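Local coordinates for protein putative fimbrium tip subunit Fim1F (Parabacteroides distasonis, PDB 3R4R) that is a putative component of the fimbrium tip, part of the filamentous surface appendages that mediate cell adhesion and biofilm formation, at residues A[140-145]-A[167-172]; A[198-203]-A[215-220]; A[232-237]-A[256-261]. All coordinates share one frame; numbering follows the deposited sequence.

Contact 1: A[140-145]-A[167-172]; sequences SLLVKI and QLSAKI. With EDO (1,2-ethanediol), chain E.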
ATOM      1  N   SER A 140       7.467  -3.467  -8.192  1.00 33.90           N
ATOM      2  CA  SER A 140       6.549  -3.210  -9.301  1.00 34.86           C
ATOM      3  C   SER A 140       5.166  -3.927  -9.117  1.00 38.37           C
ATOM      4  O   SER A 140       4.267  -3.723  -9.931  1.00 36.87           O
ATOM      5  CB  SER A 140       7.194  -3.659 -10.613  1.00 41.20           C
ATOM      6  OG  SER A 140       7.656  -4.995 -10.522  1.00 51.37           O
ATOM      7  N   LEU A 141       4.979  -4.708  -8.039  1.00 35.31           N
ATOM      8  CA  LEU A 141       3.705  -5.377  -7.785  1.00 34.33           C
ATOM      9  C   LEU A 141       3.312  -5.150  -6.302  1.00 38.17           C
ATOM     10  O   LEU A 141       2.965  -6.078  -5.589  1.00 40.35           O
ATOM     11  CB  LEU A 141       3.771  -6.871  -8.156  1.00 34.90           C
ATOM     12  CG  LEU A 141       2.421  -7.622  -8.304  1.00 41.58           C
ATOM     13  CD1 LEU A 141       1.655  -7.177  -9.563  1.00 42.25           C
ATOM     14  CD2 LEU A 141       2.644  -9.121  -8.367  1.00 44.52           C
ATOM     15  N   LEU A 142       3.387  -3.900  -5.849  1.00 33.73           N
ATOM     16  CA  LEU A 142       2.980  -3.476  -4.502  1.00 31.65           C
ATOM     17  C   LEU A 142       1.503  -3.073  -4.523  1.00 37.57           C
ATOM     18  O   LEU A 142       1.079  -2.354  -5.428  1.00 41.47           O
ATOM     19  CB  LEU A 142       3.852  -2.328  -3.966  1.00 30.00           C
ATOM     20  CG  LEU A 142       5.327  -2.650  -3.662  1.00 31.86           C
ATOM     21  CD1 LEU A 142       6.133  -1.364  -3.423  1.00 30.38           C
ATOM     22  CD2 LEU A 142       5.482  -3.705  -2.556  1.00 30.41           C
ATOM     23  N   VAL A 143       0.724  -3.538  -3.545  1.00 29.45           N
ATOM     24  CA  VAL A 143      -0.707  -3.306  -3.519  1.00 28.32           C
ATOM     25  C   VAL A 143      -0.976  -1.868  -3.050  1.00 34.35           C
ATOM     26  O   VAL A 143      -0.394  -1.396  -2.059  1.00 34.08           O
ATOM     27  CB  VAL A 143      -1.463  -4.359  -2.636  1.00 30.00           C
ATOM     28  CG1 VAL A 143      -2.944  -4.028  -2.492  1.00 29.39           C
ATOM     29  CG2 VAL A 143      -1.290  -5.770  -3.199  1.00 28.51           C
ATOM     30  N   LYS A 144      -1.889  -1.192  -3.793  1.00 29.34           N
ATOM     31  CA  LYS A 144      -2.387   0.161  -3.525  1.00 28.54           C
ATOM     32  C   LYS A 144      -3.911   0.122  -3.452  1.00 32.83           C
ATOM     33  O   LYS A 144      -4.531  -0.705  -4.122  1.00 30.49           O
ATOM     34  CB  LYS A 144      -1.910   1.185  -4.571  1.00 31.76           C
ATOM     35  CG  LYS A 144      -0.396   1.312  -4.752  1.00 37.88           C
ATOM     36  CD  LYS A 144      -0.006   0.866  -6.159  1.00 44.48           C
ATOM     37  CE  LYS A 144       1.469   1.044  -6.488  1.00 40.95           C
ATOM     38  NZ  LYS A 144       2.356   0.125  -5.716  1.00 30.53           N
ATOM     39  N   ILE A 145      -4.520   0.961  -2.604  1.00 31.41           N
ATOM     40  CA  ILE A 145      -5.983   0.971  -2.466  1.00 32.54           C
ATOM     41  C   ILE A 145      -6.477   2.443  -2.362  1.00 38.72           C
ATOM     42  O   ILE A 145      -5.783   3.294  -1.833  1.00 38.56           O
ATOM     43  CB  ILE A 145      -6.492   0.105  -1.250  1.00 35.00           C
ATOM     44  CG1 ILE A 145      -5.972   0.648   0.115  1.00 35.53           C
ATOM     45  CG2 ILE A 145      -6.167  -1.404  -1.411  1.00 32.67           C
ATOM     46  CD1 ILE A 145      -6.632   0.009   1.326  1.00 30.69           C
ATOM     47  N   GLN A 167      -0.330   3.452  -0.797  1.00 35.85           N
ATOM     48  CA  GLN A 167       0.522   2.292  -0.649  1.00 33.74           C
ATOM     49  C   GLN A 167       0.051   1.528   0.594  1.00 37.57           C
ATOM     50  O   GLN A 167      -0.003   2.117   1.669  1.00 39.40           O
ATOM     51  CB  GLN A 167       1.955   2.847  -0.529  1.00 35.71           C
ATOM     52  CG  GLN A 167       3.030   2.081  -1.231  1.00 39.06           C
ATOM     53  CD  GLN A 167       2.958   2.105  -2.701  1.00 47.75           C
ATOM     54  OE1 GLN A 167       2.749   1.068  -3.317  1.00 43.43           O
ATOM     55  NE2 GLN A 167       3.229   3.260  -3.294  1.00 45.80           N
ATOM     56  N   LEU A 168      -0.398   0.272   0.449  1.00 33.50           N
ATOM     57  CA  LEU A 168      -0.921  -0.526   1.563  1.00 33.39           C
ATOM     58  C   LEU A 168       0.232  -1.047   2.462  1.00 36.72           C
ATOM     59  O   LEU A 168       0.015  -1.405   3.599  1.00 35.97           O
ATOM     60  CB  LEU A 168      -1.773  -1.705   1.026  1.00 32.26           C
ATOM     61  CG  LEU A 168      -2.606  -2.513   2.009  1.00 33.42           C
ATOM     62  CD1 LEU A 168      -3.547  -1.609   2.819  1.00 35.47           C
ATOM     63  CD2 LEU A 168      -3.355  -3.566   1.300  1.00 31.61           C
ATOM     64  N   SER A 169       1.439  -1.037   1.956  1.00 35.94           N
ATOM     65  CA  SER A 169       2.629  -1.425   2.692  1.00 35.19           C
ATOM     66  C   SER A 169       3.419  -0.212   3.130  1.00 38.00           C
ATOM     67  O   SER A 169       3.216   0.891   2.616  1.00 35.80           O
ATOM     68  CB  SER A 169       3.514  -2.329   1.834  1.00 36.60           C
ATOM     69  OG  SER A 169       3.996  -1.640   0.695  1.00 45.83           O
ATOM     70  N   ALA A 170       4.316  -0.427   4.093  1.00 36.65           N
ATOM     71  CA  ALA A 170       5.325   0.529   4.520  1.00 37.26           C
ATOM     72  C   ALA A 170       6.658   0.175   3.860  1.00 38.80           C
ATOM     73  O   ALA A 170       6.929  -1.012   3.655  1.00 37.74           O
ATOM     74  CB  ALA A 170       5.444   0.534   6.028  1.00 39.64           C
ATOM     75  N   LYS A 171       7.461   1.192   3.481  1.00 34.96           N
ATOM     76  CA  LYS A 171       8.777   1.004   2.881  1.00 35.44           C
ATOM     77  C   LYS A 171       9.845   1.271   3.949  1.00 40.92           C
ATOM     78  O   LYS A 171       9.821   2.311   4.612  1.00 42.55           O
ATOM     79  CB  LYS A 171       8.937   1.918   1.646  1.00 39.47           C
ATOM     80  CG  LYS A 171      10.308   1.845   0.934  1.00 46.04           C
ATOM     81  CD  LYS A 171      10.384   2.877  -0.202  1.00 44.66           C
ATOM     82  CE  LYS A 171      11.725   2.907  -0.885  1.00 51.69           C
ATOM     83  NZ  LYS A 171      11.744   3.897  -1.996  1.00 62.78           N
ATOM     84  N   ILE A 172      10.752   0.310   4.145  1.00 38.23           N
ATOM     85  CA  ILE A 172      11.803   0.427   5.185  1.00 39.04           C
ATOM     86  C   ILE A 172      13.189   0.256   4.551  1.00 41.16           C
ATOM     87  O   ILE A 172      13.453  -0.769   3.919  1.00 40.89           O
ATOM     88  CB  ILE A 172      11.606  -0.603   6.357  1.00 42.23           C
ATOM     89  CG1 ILE A 172      10.162  -0.599   6.934  1.00 41.75           C
ATOM     90  CG2 ILE A 172      12.666  -0.403   7.467  1.00 44.27           C
ATOM     91  CD1 ILE A 172       9.925  -1.749   7.963  1.00 48.26           C
TER
HETATM   92  C1  EDO E 321       5.255   3.523   1.008  1.00 55.00           C
HETATM   93  O1  EDO E 321       5.521   2.211   0.474  1.00 56.01           O
HETATM   94  C2  EDO E 321       5.966   4.566   0.138  1.00 57.03           C
HETATM   95  O2  EDO E 321       5.346   5.854   0.301  1.00 66.06           O
HETATM   96  O   HOH W   1       2.124  -0.860  -1.299  1.00 39.64           O
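K144 and Q167 face each other as an antiparallel non-hydrogen-bonded pair, CA to CA 4.6 Å, at the mouth of the hairpin formed by strands 144-152 and 161-179. Beside this pair L168 N donates to V143 O (3.0 Å) in a nearly straight bond, 166° at the hydrogen. The same V143 O also takes a hydrogen from a water, which gives its second one to Q167 OE1 (2.9 Å) and accepts from S169 OG, bridging the two segments beyond the last paired residues. K144 and Q167 lie side by side, both pointing the same way. Bent at chi2 and again at chi4 (68°), the lysine curls back along its own segment, so that NZ reaches Q167 OE1 at 2.6 Å, in the carbonyl plane and on a lone pair. NZ also meets L142 O (2.8 Å), there from above the carbonyl plane, and has a further acceptor in E41 O. With a leucine in place of K144, these three oxygens would probably lose their common donor and the glutamine amide would be freer to turn. The two methyls of L168 divide the apolar work: CD2 rests on V143 CG1 (3.8 Å), CD1 on I145 CD1 (3.8 Å). Strand 96-104 flanks K144 and I145, with A104 bonded to the K144 backbone, while Y232 of strand 228-232 packs on V143 and L168.

Contact 2: A[198-203]-A[215-220]; sequences NASSKI and AFSDLA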
ATOM      1  N   ASN A 198       5.094  -8.497   8.121  1.00 40.74           N
ATOM      2  CA  ASN A 198       3.712  -8.954   7.949  1.00 38.92           C
ATOM      3  C   ASN A 198       3.350  -9.143   6.486  1.00 39.59           C
ATOM      4  O   ASN A 198       3.554  -8.242   5.673  1.00 39.96           O
ATOM      5  CB  ASN A 198       2.745  -7.937   8.584  1.00 39.32           C
ATOM      6  CG  ASN A 198       1.280  -8.324   8.578  1.00 52.93           C
ATOM      7  OD1 ASN A 198       0.898  -9.434   8.197  1.00 48.63           O
ATOM      8  ND2 ASN A 198       0.423  -7.423   9.039  1.00 44.36           N
ATOM      9  N   ALA A 199       2.726 -10.296   6.173  1.00 35.31           N
ATOM     10  CA  ALA A 199       2.303 -10.671   4.816  1.00 32.30           C
ATOM     11  C   ALA A 199       0.769 -10.592   4.632  1.00 35.95           C
ATOM     12  O   ALA A 199       0.312 -10.731   3.516  1.00 36.03           O
ATOM     13  CB  ALA A 199       2.777 -12.080   4.505  1.00 33.43           C
ATOM     14  N   SER A 200      -0.012 -10.337   5.683  1.00 34.54           N
ATOM     15  CA  SER A 200      -1.484 -10.246   5.586  1.00 34.08           C
ATOM     16  C   SER A 200      -2.017  -8.819   5.856  1.00 39.37           C
ATOM     17  O   SER A 200      -1.421  -8.054   6.623  1.00 38.86           O
ATOM     18  CB  SER A 200      -2.144 -11.209   6.555  1.00 36.39           C
ATOM     19  OG  SER A 200      -1.950 -12.536   6.094  1.00 42.96           O
ATOM     20  N   SER A 201      -3.132  -8.445   5.184  1.00 37.28           N
ATOM     21  CA  SER A 201      -3.703  -7.106   5.368  1.00 37.07           C
ATOM     22  C   SER A 201      -5.159  -7.031   5.002  1.00 42.50           C
ATOM     23  O   SER A 201      -5.651  -7.821   4.188  1.00 42.37           O
ATOM     24  CB  SER A 201      -2.959  -6.073   4.520  1.00 38.18           C
ATOM     25  OG  SER A 201      -3.403  -4.747   4.762  1.00 43.26           O
ATOM     26  N   LYS A 202      -5.842  -6.033   5.610  1.00 39.81           N
ATOM     27  CA  LYS A 202      -7.204  -5.587   5.304  1.00 39.22           C
ATOM     28  C   LYS A 202      -7.076  -4.614   4.104  1.00 42.52           C
ATOM     29  O   LYS A 202      -6.007  -4.029   3.911  1.00 41.99           O
ATOM     30  CB  LYS A 202      -7.859  -4.973   6.551  1.00 41.80           C
ATOM     31  CG  LYS A 202      -8.139  -5.970   7.681  1.00 50.51           C
ATOM     32  CD  LYS A 202      -9.411  -6.854   7.441  1.00 59.81           C
ATOM     33  CE  LYS A 202      -9.672  -7.854   8.543  1.00 71.10           C
ATOM     34  NZ  LYS A 202      -9.879  -7.211   9.876  1.00 92.80           N
ATOM     35  N   ILE A 203      -8.119  -4.454   3.298  1.00 38.76           N
ATOM     36  CA  ILE A 203      -8.050  -3.650   2.064  1.00 36.82           C
ATOM     37  C   ILE A 203      -9.003  -2.434   2.071  1.00 40.42           C
ATOM     38  O   ILE A 203      -9.264  -1.870   1.000  1.00 39.88           O
ATOM     39  CB  ILE A 203      -8.398  -4.551   0.825  1.00 38.39           C
ATOM     40  CG1 ILE A 203      -9.806  -5.227   0.993  1.00 38.76           C
ATOM     41  CG2 ILE A 203      -7.280  -5.583   0.559  1.00 37.44           C
ATOM     42  CD1 ILE A 203     -10.399  -5.849  -0.243  1.00 38.68           C
ATOM     43  N   ALA A 215      -4.980  -7.671  10.543  1.00 49.79           N
ATOM     44  CA  ALA A 215      -4.539  -8.928   9.932  1.00 47.77           C
ATOM     45  C   ALA A 215      -3.022  -9.110  10.068  1.00 50.67           C
ATOM     46  O   ALA A 215      -2.265  -8.130   9.975  1.00 49.94           O
ATOM     47  CB  ALA A 215      -4.937  -8.956   8.477  1.00 45.69           C
ATOM     48  N   PHE A 216      -2.578 -10.363  10.327  1.00 47.51           N
ATOM     49  CA  PHE A 216      -1.155 -10.676  10.451  1.00 47.09           C
ATOM     50  C   PHE A 216      -0.855 -12.137  10.071  1.00 50.09           C
ATOM     51  O   PHE A 216      -1.575 -13.056  10.476  1.00 51.04           O
ATOM     52  CB  PHE A 216      -0.623 -10.404  11.890  1.00 51.64           C
ATOM     53  CG  PHE A 216       0.893 -10.552  12.015  1.00 53.86           C
ATOM     54  CD1 PHE A 216       1.740  -9.476  11.761  1.00 55.00           C
ATOM     55  CD2 PHE A 216       1.472 -11.778  12.351  1.00 57.40           C
ATOM     56  CE1 PHE A 216       3.137  -9.624  11.839  1.00 55.35           C
ATOM     57  CE2 PHE A 216       2.870 -11.926  12.399  1.00 59.97           C
ATOM     58  CZ  PHE A 216       3.688 -10.846  12.147  1.00 55.55           C
ATOM     59  N   SER A 217       0.259 -12.322   9.325  1.00 44.82           N
ATOM     60  CA  SER A 217       0.903 -13.600   8.977  1.00 45.50           C
ATOM     61  C   SER A 217       2.377 -13.319   8.693  1.00 51.51           C
ATOM     62  O   SER A 217       2.711 -12.218   8.264  1.00 51.42           O
ATOM     63  CB  SER A 217       0.219 -14.332   7.824  1.00 43.47           C
ATOM     64  OG  SER A 217       0.442 -13.735   6.565  1.00 46.73           O
ATOM     65  N   ASP A 218       3.260 -14.276   8.991  1.00 51.25           N
ATOM     66  CA  ASP A 218       4.710 -14.114   8.824  1.00 50.90           C
ATOM     67  C   ASP A 218       5.147 -13.932   7.352  1.00 50.72           C
ATOM     68  O   ASP A 218       4.802 -14.740   6.485  1.00 48.70           O
ATOM     69  CB  ASP A 218       5.455 -15.338   9.400  1.00 56.29           C
ATOM     70  CG  ASP A 218       5.417 -15.478  10.914  1.00 71.65           C
ATOM     71  OD1 ASP A 218       5.759 -14.486  11.616  1.00 71.96           O
ATOM     72  OD2 ASP A 218       5.185 -16.616  11.401  1.00 79.68           O
ATOM     73  N   LEU A 219       5.987 -12.890   7.117  1.00 46.47           N
ATOM     74  CA  LEU A 219       6.607 -12.562   5.832  1.00 43.29           C
ATOM     75  C   LEU A 219       8.089 -12.795   5.946  1.00 48.27           C
ATOM     76  O   LEU A 219       8.773 -12.102   6.699  1.00 48.32           O
ATOM     77  CB  LEU A 219       6.297 -11.122   5.387  1.00 40.81           C
ATOM     78  CG  LEU A 219       6.860 -10.638   4.029  1.00 41.86           C
ATOM     79  CD1 LEU A 219       6.306 -11.454   2.859  1.00 39.62           C
ATOM     80  CD2 LEU A 219       6.526  -9.186   3.826  1.00 42.40           C
ATOM     81  N   ALA A 220       8.590 -13.787   5.218  1.00 45.21           N
ATOM     82  CA  ALA A 220       9.998 -14.145   5.278  1.00 45.18           C
ATOM     83  C   ALA A 220      10.862 -13.064   4.727  1.00 48.39           C
ATOM     84  O   ALA A 220      10.502 -12.428   3.731  1.00 49.35           O
ATOM     85  CB  ALA A 220      10.246 -15.425   4.504  1.00 46.91           C
TER
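The N198 amide and the F216 ring meet obliquely, their planes 36° apart, with F216 CD1 over one amide face at 3.4 Å from N198 CG. S217 N comes to N198 OD1 from that same face, whereas S200 N comes from the opposite one (2.8 Å) and closes an Asx turn. Both donors sit well above the carbonyl plane, so OD1 is gripped from two sides rather than along its lone pairs. At the far end of the amide, ND2 gives a hydrogen to A215 O (2.9 Å), only slightly tilted from the amide plane, and another to E233 O. The group reaches across because CG stands anti to the N198 backbone N (chi1 -176°), carrying the amide along the partner segment although the CB itself points away from it. With four hydrogen bonds among them, its oxygen and nitrogen tie the turn to both the 215-217 backbone and the loop after strand 228-232. The arrangement belongs to the edge of the antiparallel sheet of the transthyretin-like C-terminal domain, where strand 191-202 meets the short strand 218-219. Here A199 N donates to S217 O (2.8 Å), and the methyl of A199 packs on L219 CB (3.8 Å). K239 makes a cation-pi contact with the F216 ring. Nearby, the hydroxyls of S200 and S217 share a hydrogen bond, OG to OG 2.7 Å, in which either may be the donor.

Contact 3: A[232-237]-A[256-261]; sequences YEISDA and FPANKF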
ATOM      1  N   TYR A 232       3.241  -5.097   5.570  1.00 37.67           N
ATOM      2  CA  TYR A 232       1.955  -4.508   5.820  1.00 36.21           C
ATOM      3  C   TYR A 232       1.954  -4.055   7.278  1.00 45.38           C
ATOM      4  O   TYR A 232       2.730  -4.612   8.060  1.00 46.22           O
ATOM      5  CB  TYR A 232       0.803  -5.475   5.489  1.00 36.45           C
ATOM      6  CG  TYR A 232       0.639  -5.893   4.046  1.00 32.96           C
ATOM      7  CD1 TYR A 232       0.472  -4.939   3.041  1.00 33.01           C
ATOM      8  CD2 TYR A 232       0.400  -7.222   3.714  1.00 33.64           C
ATOM      9  CE1 TYR A 232       0.263  -5.313   1.713  1.00 31.43           C
ATOM     10  CE2 TYR A 232       0.116  -7.605   2.400  1.00 32.76           C
ATOM     11  CZ  TYR A 232       0.065  -6.646   1.400  1.00 36.11           C
ATOM     12  OH  TYR A 232      -0.177  -7.011   0.102  1.00 38.34           O
ATOM     13  N   GLU A 233       1.167  -3.014   7.644  1.00 45.01           N
ATOM     14  CA  GLU A 233       0.972  -2.539   9.035  1.00 47.21           C
ATOM     15  C   GLU A 233       0.768  -3.654  10.052  1.00 52.58           C
ATOM     16  O   GLU A 233       0.193  -4.698   9.716  1.00 52.54           O
ATOM     17  CB  GLU A 233      -0.277  -1.650   9.147  1.00 49.33           C
ATOM     18  CG  GLU A 233      -0.210  -0.311   8.478  1.00 54.91           C
ATOM     19  CD  GLU A 233      -1.439   0.534   8.705  1.00 62.72           C
ATOM     20  OE1 GLU A 233      -2.573   0.009   8.845  1.00 52.39           O
ATOM     21  OE2 GLU A 233      -1.254   1.767   8.676  1.00 57.60           O
ATOM     22  N   ILE A 234       1.151  -3.397  11.309  1.00 49.66           N
ATOM     23  CA  ILE A 234       0.998  -4.324  12.417  1.00 50.57           C
ATOM     24  C   ILE A 234       0.413  -3.537  13.584  1.00 59.61           C
ATOM     25  O   ILE A 234       1.136  -2.723  14.162  1.00 60.91           O
ATOM     26  CB  ILE A 234       2.351  -4.984  12.728  1.00 53.39           C
ATOM     27  CG1 ILE A 234       2.943  -5.664  11.459  1.00 50.57           C
ATOM     28  CG2 ILE A 234       2.195  -5.949  13.900  1.00 57.28           C
ATOM     29  CD1 ILE A 234       4.392  -6.107  11.481  1.00 59.02           C
ATOM     30  N   SER A 235      -0.897  -3.779  13.917  1.00 59.02           N
ATOM     31  CA  SER A 235      -1.633  -3.087  14.984  0.50 62.20           C
ATOM     32  C   SER A 235      -1.180  -3.511  16.390  1.00 69.92           C
ATOM     33  O   SER A 235      -1.132  -2.653  17.283  1.00 71.93           O
ATOM     34  CB  SER A 235      -3.134  -3.339  14.863  0.50 65.57           C
ATOM     35  OG  SER A 235      -3.455  -4.714  14.999  0.50 74.68           O
ATOM     36  N   ASP A 236      -0.892  -4.824  16.605  1.00 67.21           N
ATOM     37  CA  ASP A 236      -0.489  -5.314  17.933  1.00 71.39           C
ATOM     38  C   ASP A 236       0.696  -4.489  18.453  1.00 79.68           C
ATOM     39  O   ASP A 236       1.725  -4.348  17.776  1.00 77.50           O
ATOM     40  CB  ASP A 236      -0.145  -6.815  17.906  1.00 73.38           C
ATOM     41  CG  ASP A 236       0.139  -7.469  19.255  1.00 89.57           C
ATOM     42  OD1 ASP A 236      -0.036  -6.802  20.295  1.00 95.04           O
ATOM     43  OD2 ASP A 236       0.498  -8.661  19.271  1.00 95.81           O
ATOM     44  N   ALA A 237       0.502  -3.897  19.642  1.00 81.59           N
ATOM     45  CA  ALA A 237       1.483  -3.050  20.324  1.00 83.92           C
ATOM     46  C   ALA A 237       2.633  -3.881  20.923  1.00 89.94           C
ATOM     47  O   ALA A 237       3.675  -3.315  21.260  1.00 90.50           O
ATOM     48  CB  ALA A 237       0.791  -2.255  21.424  1.00 88.76           C
ATOM     49  N   PHE A 256      12.435  -3.228  17.066  1.00 64.14           N
ATOM     50  CA  PHE A 256      11.722  -1.982  16.772  1.00 62.55           C
ATOM     51  C   PHE A 256      10.213  -2.180  16.975  1.00 67.36           C
ATOM     52  O   PHE A 256       9.721  -3.278  16.701  1.00 66.24           O
ATOM     53  CB  PHE A 256      12.021  -1.497  15.338  1.00 60.47           C
ATOM     54  CG  PHE A 256      13.464  -1.089  15.095  1.00 61.50           C
ATOM     55  CD1 PHE A 256      14.430  -2.034  14.790  1.00 63.90           C
ATOM     56  CD2 PHE A 256      13.836   0.248  15.116  1.00 63.44           C
ATOM     57  CE1 PHE A 256      15.764  -1.658  14.611  1.00 65.69           C
ATOM     58  CE2 PHE A 256      15.157   0.625  14.902  1.00 66.68           C
ATOM     59  CZ  PHE A 256      16.128  -0.332  14.702  1.00 64.71           C
ATOM     60  N   PRO A 257       9.446  -1.170  17.461  1.00 65.77           N
ATOM     61  CA  PRO A 257       7.995  -1.387  17.639  1.00 65.88           C
ATOM     62  C   PRO A 257       7.329  -1.473  16.280  1.00 67.22           C
ATOM     63  O   PRO A 257       7.417  -0.531  15.484  1.00 65.85           O
ATOM     64  CB  PRO A 257       7.529  -0.172  18.462  1.00 70.33           C
ATOM     65  CG  PRO A 257       8.780   0.580  18.834  1.00 75.82           C
ATOM     66  CD  PRO A 257       9.835   0.202  17.853  1.00 68.41           C
ATOM     67  N   ALA A 258       6.725  -2.645  15.993  1.00 62.53           N
ATOM     68  CA  ALA A 258       6.108  -2.989  14.712  1.00 57.59           C
ATOM     69  C   ALA A 258       5.037  -1.975  14.288  1.00 58.89           C
ATOM     70  O   ALA A 258       4.912  -1.700  13.105  1.00 54.28           O
ATOM     71  CB  ALA A 258       5.491  -4.370  14.797  1.00 58.59           C
ATOM     72  N   ASN A 259       4.318  -1.378  15.256  1.00 59.73           N
ATOM     73  CA  ASN A 259       3.237  -0.421  14.991  1.00 58.17           C
ATOM     74  C   ASN A 259       3.782   1.004  14.605  1.00 58.74           C
ATOM     75  O   ASN A 259       2.974   1.898  14.327  1.00 56.82           O
ATOM     76  CB  ASN A 259       2.298  -0.320  16.201  1.00 59.34           C
ATOM     77  CG  ASN A 259       2.938   0.002  17.516  1.00 84.93           C
ATOM     78  OD1 ASN A 259       4.089  -0.344  17.791  1.00 85.13           O
ATOM     79  ND2 ASN A 259       2.149   0.568  18.405  1.00 79.06           N
ATOM     80  N   LYS A 260       5.116   1.196  14.505  1.00 54.73           N
ATOM     81  CA  LYS A 260       5.664   2.490  14.092  1.00 54.81           C
ATOM     82  C   LYS A 260       5.671   2.610  12.551  1.00 58.04           C
ATOM     83  O   LYS A 260       5.765   3.727  12.023  1.00 59.91           O
ATOM     84  CB  LYS A 260       7.088   2.706  14.649  1.00 58.92           C
ATOM     85  CG  LYS A 260       7.235   2.811  16.171  1.00 73.30           C
ATOM     86  CD  LYS A 260       6.626   4.077  16.767  1.00 90.92           C
ATOM     87  N   PHE A 261       5.549   1.468  11.829  1.00 49.80           N
ATOM     88  CA  PHE A 261       5.613   1.424  10.371  1.00 45.44           C
ATOM     89  C   PHE A 261       4.196   1.418   9.799  1.00 51.45           C
ATOM     90  O   PHE A 261       3.537   0.376   9.755  1.00 53.40           O
ATOM     91  CB  PHE A 261       6.415   0.199   9.920  1.00 44.29           C
ATOM     92  CG  PHE A 261       7.742   0.085  10.626  1.00 46.66           C
ATOM     93  CD1 PHE A 261       8.844   0.822  10.198  1.00 49.50           C
ATOM     94  CD2 PHE A 261       7.893  -0.757  11.719  1.00 50.04           C
ATOM     95  CE1 PHE A 261      10.068   0.719  10.848  1.00 51.94           C
ATOM     96  CE2 PHE A 261       9.096  -0.814  12.399  1.00 54.50           C
ATOM     97  CZ  PHE A 261      10.191  -0.103  11.942  1.00 52.75           C
TER
HETATM   98  O   HOH W   2       2.964  -1.268  11.531  1.00 40.13           O
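I234 has CG1 anti to its carbonyl carbon (chi1 -55°) and CG2 anti to its nitrogen, a setting that wraps CB, CG2 and, through an extended chi2, CD1 round the methyl of A258; CG2 to A258 CB is 3.8 Å. In N259 the first torsion (54°) places CG between the backbone nitrogen and carbonyl carbon, and this swings the amide toward A237, with ND2 4.1 Å from A237 CA. The motif is a 3-10 turn, residues 258-260, that ends strand 251-257 and packs against the loop between strands 228-232 and 240-246 of the transthyretin-like C-terminal domain. K260 N bonded to P257 O (3.0 Å) closes the start of that turn. No direct hydrogen bond joins the two segments; a single water bridges them instead, accepting from the buried amide I234 N (2.8 Å) and lying so close to A258 O and F261 O that the detail there is doubtful. It probably links the turn and the residue after it to the loop. Beside it the E233 CG passes F261 O, while the carboxylate turns elsewhere, to a salt bridge with K263 and to the backbone nitrogens of E212 and N213. D236 is likewise engaged outside, with K239 and the F238 nitrogen. The F261 side chain packs on A170 and I172 of strand 161-179 and is edge-to-face with Y267. Closest of the direct approaches, N259 CA lies 3.2 Å from I234 O, a bent CA-H...O contact of 125° at the hydrogen.

Overall arrangement
The three contacts follow one another in series along the chain and cluster in its middle. Contact 1 lies about 3 Å from the chain centre; contacts 2 and 3 are centred about 12 and 15 Å from the centre of contact 1 and about 11 Å apart. Strand 161-179 carries contact 1, and strand 191-202, next in the chain, carries contact 2. Y232 links all three: its ring packs on L168 and on the A199 and S200 carbonyls, and its nitrogen probably bonds to N198 O. I172 against F261 joins contact 1 to contact 3. Together they connect the 144-152/161-179 hairpin with the antiparallel sheet of strands 191-202 and 251-257, buried at contact 1, partly exposed at the others.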